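Long-range contact in DUF1076 domain-containing protein (Salmonella typhi, PDB 6IAI), which is a type III secretion effector and E3/E4 ubiquitin ligase that binds diubiquitin, represented here by its N-terminal part: residues 37-42 and 106-111. Residues are numbered along the deposited sequence; the frame is centred on the assembly and turned at random.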
# COMPACT_ATOMS: atom_id res chain seq x y z
N ASP A 37 5.18 -4.07 -10.07
CA ASP A 37 6.59 -4.38 -10.24
C ASP A 37 7.26 -3.97 -8.92
O ASP A 37 6.57 -3.60 -7.96
CB ASP A 37 7.18 -3.58 -11.43
CG ASP A 37 8.38 -4.18 -12.15
OD1 ASP A 37 9.09 -5.02 -11.54
OD2 ASP A 37 8.65 -3.78 -13.31
N LYS A 38 8.59 -4.00 -8.88
CA LYS A 38 9.36 -3.63 -7.71
C LYS A 38 9.26 -2.10 -7.48
O LYS A 38 9.54 -1.33 -8.39
CB LYS A 38 10.82 -4.14 -7.90
CG LYS A 38 11.88 -3.61 -6.92
CD LYS A 38 11.65 -4.00 -5.43
CE LYS A 38 12.84 -3.66 -4.56
NZ LYS A 38 13.27 -2.23 -4.69
N LEU A 39 8.81 -1.67 -6.27
CA LEU A 39 8.76 -0.25 -5.89
C LEU A 39 10.19 0.22 -5.66
O LEU A 39 11.06 -0.61 -5.40
CB LEU A 39 7.97 -0.01 -4.59
CG LEU A 39 6.51 -0.44 -4.43
CD1 LEU A 39 5.83 0.41 -3.38
CD2 LEU A 39 5.72 -0.36 -5.70
N SER A 40 10.44 1.54 -5.68
CA SER A 40 11.80 2.04 -5.42
C SER A 40 12.15 1.81 -3.94
O SER A 40 11.25 1.59 -3.12
CB SER A 40 11.93 3.51 -5.81
OG SER A 40 11.51 4.43 -4.81
N GLU A 41 13.43 1.87 -3.59
CA GLU A 41 13.88 1.71 -2.21
C GLU A 41 13.38 2.86 -1.34
O GLU A 41 13.03 2.62 -0.18
CB GLU A 41 15.41 1.57 -2.13
CG GLU A 41 15.92 0.21 -2.61
CD GLU A 41 15.43 -1.02 -1.87
OE1 GLU A 41 15.07 -2.01 -2.54
OE2 GLU A 41 15.40 -0.99 -0.61
N ASN A 42 13.33 4.09 -1.90
CA ASN A 42 12.81 5.29 -1.21
C ASN A 42 11.32 5.10 -0.88
O ASN A 42 10.92 5.46 0.20
CB ASN A 42 12.97 6.55 -2.07
CG ASN A 42 14.36 7.13 -2.16
OD1 ASN A 42 15.16 7.07 -1.22
ND2 ASN A 42 14.59 7.84 -3.25
N ILE A 106 0.61 -9.64 -1.62
CA ILE A 106 1.70 -10.60 -1.40
C ILE A 106 3.02 -9.96 -1.80
O ILE A 106 4.00 -10.03 -1.05
CB ILE A 106 1.49 -11.95 -2.18
CG1 ILE A 106 0.27 -12.79 -1.71
CG2 ILE A 106 2.75 -12.80 -2.20
CD1 ILE A 106 0.15 -13.09 -0.25
N ARG A 107 3.06 -9.36 -3.00
CA ARG A 107 4.25 -8.73 -3.58
C ARG A 107 4.73 -7.56 -2.76
O ARG A 107 5.93 -7.47 -2.47
CB ARG A 107 3.99 -8.31 -5.03
CG ARG A 107 4.05 -9.48 -6.00
CD ARG A 107 3.35 -9.16 -7.30
NE ARG A 107 3.12 -10.37 -8.08
CZ ARG A 107 3.91 -10.79 -9.05
NH1 ARG A 107 4.99 -10.09 -9.40
NH2 ARG A 107 3.63 -11.92 -9.70
N LEU A 108 3.79 -6.70 -2.32
CA LEU A 108 4.11 -5.57 -1.47
C LEU A 108 4.74 -6.05 -0.15
O LEU A 108 5.81 -5.55 0.24
CB LEU A 108 2.89 -4.64 -1.24
CG LEU A 108 3.16 -3.38 -0.43
CD1 LEU A 108 4.28 -2.53 -1.06
CD2 LEU A 108 1.88 -2.61 -0.18
N GLU A 109 4.13 -7.06 0.50
CA GLU A 109 4.66 -7.67 1.74
C GLU A 109 6.07 -8.22 1.56
O GLU A 109 6.97 -7.90 2.34
CB GLU A 109 3.71 -8.76 2.24
CG GLU A 109 3.85 -8.96 3.73
CD GLU A 109 2.87 -9.96 4.29
OE1 GLU A 109 1.69 -9.59 4.49
OE2 GLU A 109 3.27 -11.13 4.48
N ARG A 110 6.28 -8.95 0.47
CA ARG A 110 7.57 -9.53 0.10
C ARG A 110 8.62 -8.45 -0.06
O ARG A 110 9.71 -8.59 0.47
CB ARG A 110 7.40 -10.36 -1.18
CG ARG A 110 8.61 -11.22 -1.56
CD ARG A 110 8.27 -12.11 -2.75
NE ARG A 110 7.31 -13.16 -2.40
CZ ARG A 110 6.25 -13.50 -3.14
NH1 ARG A 110 6.00 -12.87 -4.29
NH2 ARG A 110 5.45 -14.48 -2.74
N GLN A 111 8.29 -7.33 -0.75
CA GLN A 111 9.23 -6.22 -0.94
C GLN A 111 9.53 -5.46 0.36
O GLN A 111 10.67 -5.04 0.59
CB GLN A 111 8.72 -5.26 -2.00
CG GLN A 111 8.59 -5.87 -3.40
CD GLN A 111 8.03 -4.82 -4.33
OE1 GLN A 111 8.50 -3.68 -4.38
NE2 GLN A 111 6.98 -5.17 -5.07
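The side-chain carbonyl of Q111 takes the backbone N-H of L39, with OE1 2.8 Å from L39 N and the bond close to straight at 162°. The donor lies tilted by 20° from the plane of that carbonyl. At the other end of the same amide, Q111 NE2 reaches D37 O at 3.3 Å, a weak bond. Glutamine suits this place because one flat group offers both an acceptor and a donor to an irregular chain, and the strong bond to OE1, with the weak one from NE2, is consistent with this orientation of the amide. Its chain runs straight beyond CG (chi2 178°), carrying the amide from helix 91-113 across to the loop. The stem of K38 crosses the amide aslant, K38 CD lying 3.3 Å from Q111 OE1, while bends at chi2 and chi4 turn K38 NZ back to L39 O and to E41 OE1, each at 2.8 Å; the charge thus ends in a salt bridge. Deeper in, L39 CD1 meets L108 CD1 at 4.1 Å, two branched apolar side chains that also both touch L63 of strand 59-63. L44 of helix 41-53 adjoins K38, L39 and Q111. S40 then caps the N of D43, a typical N-cap serine opening helix 41-53. A glutamine on the last helix of this N-terminal domain, an alpha+beta fold with a mixed four-stranded sheet, thus pairs its amide with the backbone of the loop before an N-capped helix.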